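Local atomic coordinates of malate dehydrogenase (Entamoeba histolytica, PDB entry 3I0P), a protein that probably catalyses the NAD-dependent interconversion of malate and oxaloacetate. Residues E255-C260 and F285-N290; M101-E106 and G114-R119; H50-F55 and L346-E351. All coordinates share one frame; numbering follows the deposited sequence.

Contact 1: E255-C260 and F285-N290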
loop_
_atom_site.group_PDB
_atom_site.type_symbol
_atom_site.label_atom_id
_atom_site.label_comp_id
_atom_site.label_asym_id
_atom_site.label_seq_id
_atom_site.Cartn_x
_atom_site.Cartn_y
_atom_site.Cartn_z
ATOM N N GLU A 255 -9.239 -0.808 -5.511
ATOM C CA GLU A 255 -10.443 -0.759 -6.326
ATOM C C GLU A 255 -10.185 -0.197 -7.728
ATOM O O GLU A 255 -10.605 -0.790 -8.735
ATOM C CB GLU A 255 -11.500 0.087 -5.614
ATOM C CG GLU A 255 -12.877 0.070 -6.265
ATOM C CD GLU A 255 -13.655 -1.194 -5.951
ATOM O OE1 GLU A 255 -14.375 -1.671 -6.850
ATOM O OE2 GLU A 255 -13.542 -1.716 -4.813
ATOM N N ILE A 256 -9.504 0.950 -7.786
ATOM C CA ILE A 256 -9.211 1.627 -9.053
ATOM C C ILE A 256 -8.298 0.776 -9.921
ATOM O O ILE A 256 -8.560 0.596 -11.106
ATOM C CB ILE A 256 -8.587 3.001 -8.821
ATOM C CG1 ILE A 256 -9.626 3.946 -8.223
ATOM C CG2 ILE A 256 -8.012 3.569 -10.112
ATOM C CD1 ILE A 256 -9.024 5.204 -7.664
ATOM N N MET A 257 -7.242 0.233 -9.323
ATOM C CA MET A 257 -6.319 -0.654 -10.031
ATOM C C MET A 257 -7.033 -1.895 -10.561
ATOM O O MET A 257 -6.684 -2.409 -11.623
ATOM C CB MET A 257 -5.161 -1.089 -9.109
ATOM C CG MET A 257 -4.279 0.042 -8.596
ATOM S SD MET A 257 -3.249 0.734 -9.892
ATOM C CE MET A 257 -1.815 -0.343 -9.823
ATOM N N SER A 258 -8.022 -2.379 -9.811
ATOM C CA SER A 258 -8.729 -3.614 -10.166
ATOM C C SER A 258 -9.807 -3.390 -11.211
ATOM O O SER A 258 -9.988 -4.243 -12.071
ATOM C CB SER A 258 -9.310 -4.299 -8.927
ATOM O OG SER A 258 -8.270 -4.581 -8.003
ATOM N N SER A 259 -10.493 -2.239 -11.162
ATOM C CA SER A 259 -11.626 -1.971 -12.075
ATOM C C SER A 259 -11.403 -0.951 -13.211
ATOM O O SER A 259 -11.910 -1.135 -14.318
ATOM C CB SER A 259 -12.880 -1.598 -11.284
ATOM O OG SER A 259 -12.641 -0.489 -10.443
ATOM N N CYS A 260 -10.649 0.111 -12.949
ATOM C CA CYS A 260 -10.613 1.242 -13.877
ATOM C C CYS A 260 -9.795 1.001 -15.125
ATOM O O CYS A 260 -10.073 1.587 -16.175
ATOM C CB CYS A 260 -10.147 2.509 -13.169
ATOM S SG CYS A 260 -11.400 3.138 -12.057
ATOM N N PHE A 285 -5.729 -6.947 -10.582
ATOM C CA PHE A 285 -4.506 -6.439 -11.217
ATOM C C PHE A 285 -3.283 -7.209 -10.739
ATOM O O PHE A 285 -3.267 -7.723 -9.611
ATOM C CB PHE A 285 -4.306 -4.942 -10.967
ATOM C CG PHE A 285 -3.947 -4.595 -9.549
ATOM C CD1 PHE A 285 -2.620 -4.395 -9.187
ATOM C CD2 PHE A 285 -4.939 -4.450 -8.582
ATOM C CE1 PHE A 285 -2.273 -4.061 -7.872
ATOM C CE2 PHE A 285 -4.607 -4.118 -7.263
ATOM C CZ PHE A 285 -3.277 -3.918 -6.905
ATOM N N PHE A 286 -2.269 -7.277 -11.604
ATOM C CA PHE A 286 -1.038 -8.015 -11.327
ATOM C C PHE A 286 0.152 -7.265 -11.896
ATOM O O PHE A 286 0.215 -7.012 -13.106
ATOM C CB PHE A 286 -1.103 -9.421 -11.928
ATOM C CG PHE A 286 -2.324 -10.186 -11.528
ATOM C CD1 PHE A 286 -2.375 -10.843 -10.304
ATOM C CD2 PHE A 286 -3.431 -10.239 -12.369
ATOM C CE1 PHE A 286 -3.501 -11.541 -9.914
ATOM C CE2 PHE A 286 -4.562 -10.942 -11.993
ATOM C CZ PHE A 286 -4.599 -11.592 -10.749
ATOM N N ILE A 287 1.081 -6.906 -11.008
ATOM C CA ILE A 287 2.286 -6.178 -11.377
ATOM C C ILE A 287 3.508 -7.035 -11.080
ATOM O O ILE A 287 3.601 -7.632 -10.016
ATOM C CB ILE A 287 2.400 -4.836 -10.608
ATOM C CG1 ILE A 287 1.229 -3.913 -10.937
ATOM C CG2 ILE A 287 3.746 -4.128 -10.891
ATOM C CD1 ILE A 287 1.306 -2.582 -10.209
ATOM N N ALA A 288 4.439 -7.088 -12.030
ATOM C CA ALA A 288 5.719 -7.767 -11.838
ATOM C C ALA A 288 6.893 -6.846 -12.202
ATOM O O ALA A 288 6.894 -6.202 -13.252
ATOM C CB ALA A 288 5.762 -9.033 -12.655
ATOM N N ILE A 289 7.878 -6.780 -11.315
ATOM C CA ILE A 289 9.050 -5.933 -11.504
ATOM C C ILE A 289 10.291 -6.817 -11.495
ATOM O O ILE A 289 10.556 -7.512 -10.516
ATOM C CB ILE A 289 9.173 -4.868 -10.382
ATOM C CG1 ILE A 289 8.004 -3.892 -10.444
ATOM C CG2 ILE A 289 10.525 -4.140 -10.454
ATOM C CD1 ILE A 289 7.740 -3.214 -9.147
ATOM N N ASN A 290 11.048 -6.779 -12.586
ATOM C CA ASN A 290 12.228 -7.616 -12.725
ATOM C C ASN A 290 13.414 -7.028 -11.978
ATOM O O ASN A 290 14.000 -6.036 -12.411
ATOM C CB ASN A 290 12.565 -7.814 -14.204
ATOM C CG ASN A 290 13.660 -8.838 -14.426
ATOM O OD1 ASN A 290 14.047 -9.573 -13.513
ATOM N ND2 ASN A 290 14.159 -8.901 -15.654
#

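Contact 2: M101-E106 and G114-R119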
loop_
_atom_site.group_PDB
_atom_site.type_symbol
_atom_site.label_atom_id
_atom_site.label_comp_id
_atom_site.label_asym_id
_atom_site.label_seq_id
_atom_site.Cartn_x
_atom_site.Cartn_y
_atom_site.Cartn_z
ATOM N N MET A 101 -0.729 -13.046 -14.066
ATOM C CA MET A 101 0.547 -12.788 -13.408
ATOM C C MET A 101 1.713 -13.437 -14.160
ATOM O O MET A 101 2.738 -12.795 -14.383
ATOM C CB MET A 101 0.510 -13.228 -11.932
ATOM C CG MET A 101 1.837 -13.074 -11.188
ATOM S SD MET A 101 2.514 -11.395 -11.124
ATOM C CE MET A 101 1.722 -10.737 -9.659
ATOM N N LYS A 102 1.554 -14.698 -14.563
ATOM C CA LYS A 102 2.575 -15.371 -15.375
ATOM C C LYS A 102 2.906 -14.519 -16.587
ATOM O O LYS A 102 4.054 -14.421 -17.007
ATOM C CB LYS A 102 2.089 -16.737 -15.841
ATOM C CG LYS A 102 2.404 -17.857 -14.903
ATOM C CD LYS A 102 1.686 -19.145 -15.311
ATOM C CE LYS A 102 2.216 -19.735 -16.621
ATOM N NZ LYS A 102 1.422 -20.948 -17.002
ATOM N N MET A 103 1.866 -13.907 -17.134
ATOM C CA MET A 103 1.964 -13.033 -18.279
ATOM C C MET A 103 2.687 -11.738 -17.908
ATOM O O MET A 103 3.568 -11.290 -18.644
ATOM C CB MET A 103 0.557 -12.759 -18.781
ATOM C CG MET A 103 0.466 -12.142 -20.134
ATOM S SD MET A 103 -1.133 -12.525 -20.883
ATOM C CE MET A 103 -0.958 -11.476 -22.328
ATOM N N ALA A 104 2.343 -11.152 -16.762
ATOM C CA ALA A 104 3.058 -9.978 -16.267
ATOM C C ALA A 104 4.540 -10.267 -15.986
ATOM O O ALA A 104 5.396 -9.411 -16.220
ATOM C CB ALA A 104 2.376 -9.419 -15.037
ATOM N N ILE A 105 4.834 -11.468 -15.485
ATOM C CA ILE A 105 6.210 -11.904 -15.224
ATOM C C ILE A 105 7.000 -12.004 -16.528
ATOM O O ILE A 105 8.124 -11.501 -16.637
ATOM C CB ILE A 105 6.247 -13.271 -14.491
ATOM C CG1 ILE A 105 5.764 -13.123 -13.049
ATOM C CG2 ILE A 105 7.650 -13.872 -14.514
ATOM C CD1 ILE A 105 5.352 -14.440 -12.401
ATOM N N GLU A 106 6.389 -12.653 -17.511
ATOM C CA GLU A 106 6.975 -12.881 -18.817
ATOM C C GLU A 106 7.401 -11.549 -19.446
ATOM O O GLU A 106 8.528 -11.409 -19.926
ATOM C CB GLU A 106 5.938 -13.598 -19.681
ATOM C CG GLU A 106 6.467 -14.317 -20.912
ATOM C CD GLU A 106 5.347 -14.691 -21.894
ATOM O OE1 GLU A 106 4.167 -14.323 -21.645
ATOM O OE2 GLU A 106 5.654 -15.354 -22.916
ATOM N N GLY A 114 6.013 -5.482 -16.008
ATOM C CA GLY A 114 4.811 -6.003 -16.618
ATOM C C GLY A 114 3.610 -5.739 -15.742
ATOM O O GLY A 114 3.702 -5.816 -14.507
ATOM N N MET A 115 2.485 -5.414 -16.380
ATOM C CA MET A 115 1.215 -5.246 -15.683
ATOM C C MET A 115 0.065 -5.818 -16.492
ATOM O O MET A 115 -0.136 -5.467 -17.659
ATOM C CB MET A 115 0.937 -3.781 -15.349
ATOM C CG MET A 115 -0.381 -3.577 -14.615
ATOM S SD MET A 115 -0.453 -2.015 -13.724
ATOM C CE MET A 115 -2.086 -2.121 -13.004
ATOM N N VAL A 116 -0.695 -6.701 -15.864
ATOM C CA VAL A 116 -1.841 -7.284 -16.519
ATOM C C VAL A 116 -3.038 -7.037 -15.647
ATOM O O VAL A 116 -2.980 -7.279 -14.440
ATOM C CB VAL A 116 -1.640 -8.781 -16.777
ATOM C CG1 VAL A 116 -2.925 -9.420 -17.238
ATOM C CG2 VAL A 116 -0.550 -8.977 -17.822
ATOM N N VAL A 117 -4.111 -6.521 -16.243
ATOM C CA VAL A 117 -5.364 -6.313 -15.508
ATOM C C VAL A 117 -6.481 -7.212 -16.048
ATOM O O VAL A 117 -6.442 -7.639 -17.204
ATOM C CB VAL A 117 -5.798 -4.816 -15.465
ATOM C CG1 VAL A 117 -4.770 -3.994 -14.702
ATOM C CG2 VAL A 117 -6.008 -4.257 -16.869
ATOM N N VAL A 118 -7.460 -7.506 -15.198
ATOM C CA VAL A 118 -8.529 -8.432 -15.555
ATOM C C VAL A 118 -9.888 -7.832 -15.222
ATOM O O VAL A 118 -10.060 -7.244 -14.150
ATOM C CB VAL A 118 -8.385 -9.794 -14.809
ATOM C CG1 VAL A 118 -9.478 -10.746 -15.225
ATOM C CG2 VAL A 118 -7.008 -10.419 -15.060
ATOM N N ARG A 119 -10.831 -7.968 -16.160
ATOM C CA ARG A 119 -12.259 -7.727 -15.904
ATOM C C ARG A 119 -13.086 -9.016 -16.083
ATOM O O ARG A 119 -12.600 -10.002 -16.663
ATOM C CB ARG A 119 -12.805 -6.615 -16.812
ATOM C CG ARG A 119 -13.052 -7.030 -18.256
ATOM C CD ARG A 119 -14.077 -6.134 -18.977
ATOM N NE ARG A 119 -14.047 -6.384 -20.417
ATOM C CZ ARG A 119 -13.376 -5.656 -21.313
ATOM N NH1 ARG A 119 -12.678 -4.578 -20.952
ATOM N NH2 ARG A 119 -13.409 -6.000 -22.591
#

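Contact 3: H50-F55 and L346-E351. With NAD (nicotinamide-adenine-dinucleotide), chain B.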
loop_
_atom_site.group_PDB
_atom_site.type_symbol
_atom_site.label_atom_id
_atom_site.label_comp_id
_atom_site.label_asym_id
_atom_site.label_seq_id
_atom_site.Cartn_x
_atom_site.Cartn_y
_atom_site.Cartn_z
ATOM N N HIS A 50 -9.888 -19.797 2.825
ATOM C CA HIS A 50 -9.728 -19.624 1.376
ATOM C C HIS A 50 -9.323 -20.856 0.564
ATOM O O HIS A 50 -9.024 -20.739 -0.630
ATOM C CB HIS A 50 -8.811 -18.432 1.080
ATOM C CG HIS A 50 -9.468 -17.111 1.308
ATOM N ND1 HIS A 50 -9.289 -16.377 2.462
ATOM C CD2 HIS A 50 -10.334 -16.404 0.544
ATOM C CE1 HIS A 50 -10.001 -15.266 2.390
ATOM N NE2 HIS A 50 -10.649 -15.260 1.239
ATOM N N GLY A 51 -9.328 -22.023 1.210
ATOM C CA GLY A 51 -9.065 -23.304 0.539
ATOM C C GLY A 51 -10.229 -24.264 0.700
ATOM O O GLY A 51 -11.382 -23.877 0.519
ATOM N N ILE A 52 -9.927 -25.505 1.075
ATOM C CA ILE A 52 -10.933 -26.574 1.217
ATOM C C ILE A 52 -12.170 -26.211 2.063
ATOM O O ILE A 52 -13.277 -26.634 1.742
ATOM C CB ILE A 52 -10.272 -27.935 1.663
ATOM C CG1 ILE A 52 -11.236 -29.122 1.532
ATOM C CG2 ILE A 52 -9.695 -27.848 3.064
ATOM C CD1 ILE A 52 -11.693 -29.427 0.118
ATOM N N GLN A 53 -11.992 -25.420 3.122
ATOM C CA GLN A 53 -13.107 -25.067 4.027
ATOM C C GLN A 53 -14.146 -24.177 3.354
ATOM O O GLN A 53 -15.174 -23.826 3.947
ATOM C CB GLN A 53 -12.592 -24.419 5.311
ATOM C CG GLN A 53 -11.757 -25.367 6.147
ATOM C CD GLN A 53 -11.244 -24.755 7.438
ATOM O OE1 GLN A 53 -10.099 -25.002 7.839
ATOM N NE2 GLN A 53 -12.087 -23.961 8.106
ATOM N N ARG A 54 -13.875 -23.849 2.096
ATOM C CA ARG A 54 -14.713 -22.959 1.325
ATOM C C ARG A 54 -14.911 -23.549 -0.063
ATOM O O ARG A 54 -15.552 -22.953 -0.918
ATOM C CB ARG A 54 -14.025 -21.601 1.242
ATOM C CG ARG A 54 -14.943 -20.399 1.295
ATOM C CD ARG A 54 -15.993 -20.473 2.411
ATOM N NE ARG A 54 -15.420 -20.276 3.738
ATOM C CZ ARG A 54 -16.067 -20.541 4.869
ATOM N NH1 ARG A 54 -17.306 -21.014 4.821
ATOM N NH2 ARG A 54 -15.483 -20.338 6.050
ATOM N N PHE A 55 -14.366 -24.739 -0.275
ATOM C CA PHE A 55 -14.403 -25.398 -1.570
ATOM C C PHE A 55 -15.828 -25.568 -2.062
ATOM O O PHE A 55 -16.161 -25.129 -3.168
ATOM C CB PHE A 55 -13.700 -26.757 -1.482
ATOM C CG PHE A 55 -13.580 -27.478 -2.791
ATOM C CD1 PHE A 55 -13.020 -26.854 -3.901
ATOM C CD2 PHE A 55 -13.990 -28.799 -2.899
ATOM C CE1 PHE A 55 -12.896 -27.526 -5.110
ATOM C CE2 PHE A 55 -13.869 -29.484 -4.092
ATOM C CZ PHE A 55 -13.314 -28.852 -5.205
ATOM N N LEU A 346 -15.489 -30.361 11.320
ATOM C CA LEU A 346 -16.429 -31.432 10.989
ATOM C C LEU A 346 -17.328 -31.068 9.814
ATOM O O LEU A 346 -17.643 -31.919 8.978
ATOM C CB LEU A 346 -17.293 -31.753 12.203
ATOM C CG LEU A 346 -17.590 -33.243 12.439
ATOM C CD1 LEU A 346 -16.487 -33.882 13.333
ATOM C CD2 LEU A 346 -19.025 -33.466 13.024
ATOM N N VAL A 347 -17.734 -29.802 9.746
ATOM C CA VAL A 347 -18.536 -29.314 8.616
ATOM C C VAL A 347 -17.825 -29.547 7.279
ATOM O O VAL A 347 -18.460 -29.952 6.311
ATOM C CB VAL A 347 -19.001 -27.821 8.802
ATOM C CG1 VAL A 347 -17.818 -26.848 8.838
ATOM C CG2 VAL A 347 -20.008 -27.422 7.722
ATOM N N THR A 348 -16.509 -29.323 7.243
ATOM C CA THR A 348 -15.712 -29.464 6.017
ATOM C C THR A 348 -15.618 -30.936 5.635
ATOM O O THR A 348 -15.808 -31.302 4.465
ATOM C CB THR A 348 -14.284 -28.860 6.161
ATOM O OG1 THR A 348 -14.362 -27.541 6.710
ATOM C CG2 THR A 348 -13.595 -28.775 4.815
ATOM N N ILE A 349 -15.336 -31.772 6.630
ATOM C CA ILE A 349 -15.305 -33.213 6.440
ATOM C C ILE A 349 -16.606 -33.684 5.804
ATOM O O ILE A 349 -16.597 -34.448 4.832
ATOM C CB ILE A 349 -15.059 -33.963 7.780
ATOM C CG1 ILE A 349 -13.694 -33.583 8.372
ATOM C CG2 ILE A 349 -15.167 -35.476 7.590
ATOM C CD1 ILE A 349 -12.503 -33.890 7.475
ATOM N N ASN A 350 -17.723 -33.202 6.347
ATOM C CA ASN A 350 -19.048 -33.566 5.855
ATOM C C ASN A 350 -19.339 -33.013 4.462
ATOM O O ASN A 350 -19.938 -33.705 3.626
ATOM C CB ASN A 350 -20.122 -33.203 6.887
ATOM C CG ASN A 350 -19.987 -34.030 8.168
ATOM O OD1 ASN A 350 -19.603 -35.203 8.124
ATOM N ND2 ASN A 350 -20.282 -33.421 9.310
ATOM N N GLU A 351 -18.882 -31.792 4.195
ATOM C CA GLU A 351 -18.940 -31.264 2.836
ATOM C C GLU A 351 -18.165 -32.149 1.849
ATOM O O GLU A 351 -18.646 -32.410 0.740
ATOM C CB GLU A 351 -18.421 -29.832 2.774
ATOM C CG GLU A 351 -19.374 -28.793 3.314
ATOM C CD GLU A 351 -18.736 -27.423 3.393
ATOM O OE1 GLU A 351 -17.536 -27.307 3.079
ATOM O OE2 GLU A 351 -19.429 -26.457 3.769
HETATM P PA NAD B . -4.056 -10.956 8.177
HETATM O O1A NAD B . -4.137 -12.417 8.548
HETATM O O2A NAD B . -4.576 -9.944 9.147
HETATM O O5B NAD B . -2.508 -10.657 7.865
HETATM C C5B NAD B . -1.776 -11.515 6.971
HETATM C C4B NAD B . -0.446 -10.895 6.521
HETATM O O4B NAD B . 0.203 -10.186 7.586
HETATM C C3B NAD B . 0.558 -11.940 6.077
HETATM O O3B NAD B . 1.397 -11.360 5.065
HETATM C C2B NAD B . 1.364 -12.220 7.327
HETATM O O2B NAD B . 2.673 -12.696 7.013
HETATM C C1B NAD B . 1.422 -10.846 7.962
HETATM N N9A NAD B . 1.563 -10.845 9.447
HETATM C C8A NAD B . 0.694 -11.335 10.344
HETATM N N7A NAD B . 1.184 -11.102 11.581
HETATM C C5A NAD B . 2.363 -10.452 11.452
HETATM C C6A NAD B . 3.315 -9.955 12.349
HETATM N N6A NAD B . 3.154 -10.088 13.688
HETATM N N1A NAD B . 4.426 -9.340 11.877
HETATM C C2A NAD B . 4.621 -9.198 10.559
HETATM N N3A NAD B . 3.723 -9.659 9.678
HETATM C C4A NAD B . 2.591 -10.291 10.100
HETATM O O3 NAD B . -4.711 -10.693 6.711
HETATM P PN NAD B . -6.277 -10.763 6.268
HETATM O O1N NAD B . -6.690 -9.366 5.872
HETATM O O2N NAD B . -7.079 -11.541 7.283
HETATM O O5D NAD B . -6.246 -11.649 4.934
HETATM C C5D NAD B . -6.180 -13.077 4.997
HETATM C C4D NAD B . -6.325 -13.678 3.601
HETATM O O4D NAD B . -7.613 -13.375 3.056
HETATM C C3D NAD B . -5.302 -13.118 2.621
HETATM O O3D NAD B . -4.590 -14.224 2.048
HETATM C C2D NAD B . -6.112 -12.332 1.591
HETATM O O2D NAD B . -5.628 -12.395 0.237
HETATM C C1D NAD B . -7.461 -13.009 1.680
HETATM N N1N NAD B . -8.539 -12.149 1.199
HETATM C C2N NAD B . -9.040 -12.382 -0.035
HETATM C C3N NAD B . -10.073 -11.586 -0.537
HETATM C C7N NAD B . -10.641 -11.828 -1.908
HETATM O O7N NAD B . -11.548 -11.110 -2.307
HETATM N N7N NAD B . -10.147 -12.813 -2.654
HETATM C C4N NAD B . -10.580 -10.551 0.254
HETATM C C5N NAD B . -10.037 -10.326 1.523
HETATM C C6N NAD B . -9.009 -11.151 1.978
HETATM O O HOH W 1 -15.760 -27.265 1.022
HETATM O O HOH W 2 -16.212 -26.078 5.119
HETATM O O HOH W 3 -17.617 -24.836 1.769
#

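Contact 1: E255-C260 and F285-N290
Met257, near the C-terminal end of helix 244-259, lies over the ring of Phe285 in a Met-aromatic contact, where this helix packs across strand 282-290 of the seven-stranded mixed sheet. The short segments run nearly at a right angle, 97° between their directions. Met257 CB comes first: it sits over a face of the ring, 3.6 Å from the centroid, as a CH-pi contact displaced toward the CD2-CE2 rim. Bends at chi2 (-71°) and chi3 (-87°) then turn the chain so that it runs along the strand. They leave SD above the same ring at a distance, 5.3 Å from the centroid, and carry CE past the phenyl group to Ile287, whose CD1 it meets at 3.9 Å. Met257 also touches Met115 of the adjacent strand 113-121. Elsewhere on the helix, Ile256 packs on Val304 and Ser259 on Ile307, both of the second subunit. The polar note comes from Ser258: its OG, hydrogen-bonded to Val254 O one turn back, lies in the plane of the Phe285 ring at its edge, 3.4 Å from CD2.

Contact 2: M101-E106 and G114-R119
Val116 and Met103 meet because of how each is turned about chi1. In Val116 (chi1 170°) CG2 stands opposite the carbonyl carbon and beside the backbone nitrogen, which directs this methyl at the helix. Met103 places CG opposite its own backbone nitrogen (chi1 -166°) and runs on extended, crossing the valine at about a right angle. CG2 of Val116 thereby lies 4.0 Å from Met103 CG and 4.1 Å from Ala104 CB, in contact with two successive helical residues. Small residues set the spacing at the other end of the contact. Ala104 CB rests on the backbone of Gly114, 3.9 Å from its O, while the alanine carbonyl is turned to the glycine: Gly114 CA lies 3.5 Å from Ala104 O in a CA-H...O contact. With no side chain on Gly114 to hold the backbones apart, the segment axes approach to 6.4 Å, running roughly antiparallel at 156°. This is the helix-to-strand half of a beta-alpha-beta crossover, in which strand 83-87, helix 93-111 and the parallel strand 113-121 follow in turn. Helix 93-111 lies on one face of the sheet, where Met103 and Val116 also touch Cys84 of strand 83-87; on the other face Met115 packs with Ile287 of strand 282-290 and with Met113 of the second subunit.

Contact 3: H50-F55 and L346-E351
Thr348 faces Ile52 and Gln53 with both branches of its side chain. Its OG1 lies 3.4 Å from Gln53 CG, the side chains crossing at about a right angle, while its CG2 comes 3.8 Å from Ile52 O and within 4.1 Å of Ile52 CG1. The side chains touch by van der Waals contact, and water supplies the hydrogen bonds. One water accepts from Thr348 OG1 at 2.8 Å and donates to both Gln53 O and Glu351 OE1, joining backbone, hydroxyl and carboxylate. A second water lies between Ile52 O and the same OE1, 2.7 Å from the carboxylate oxygen, although other acceptors may compete for its protons. Glu351 reaches these waters by an extended chi2 (173°), one helical turn beyond Thr348. The Gly51-Phe55 turn, with Arg54 N bonded to Gly51 O and Phe55 N to Ile52 O, leads into helix 55-64 with Arg54 at its N-cap position and lies against the start of helix 346-359. Further out, the loop is held by Ile52 N, bonded to Asp43 OD2, and by the Ile52 side chain, which packs on Ile14 and Met18 of helix 11-24. Gly51 leads back to His50 in the cofactor pocket, where the imidazole CE1 is 3.1 Å from O4D of the NAD nicotinamide ribose; Asp181 of the same chain and His245 of the second subunit hydrogen-bond this NAD.

How the contacts relate
All three contacts are largely buried, but only contacts 1 and 2 share an element, the mixed sheet. Their strands 282-290 and 113-121 are antiparallel neighbours, probably joined by hydrogen bonds such as Ala288 N to Gly114 O (2.9 Å), and their centres are 8 Å apart. Both are apolar and both touch the second subunit: contact 1 brings a methionine and a phenylalanine together, while contact 2 adds an alanine-glycine approach to its Val116-Met103 packing. Contact 3 lies on the opposite side of the chain's centre, about 30 Å from contact 1 and 31 Å from contact 2, centre to centre. It ties the 50-55 loop to a helix near the C-terminus through water and a carboxylate, enclosing the other two in sequence.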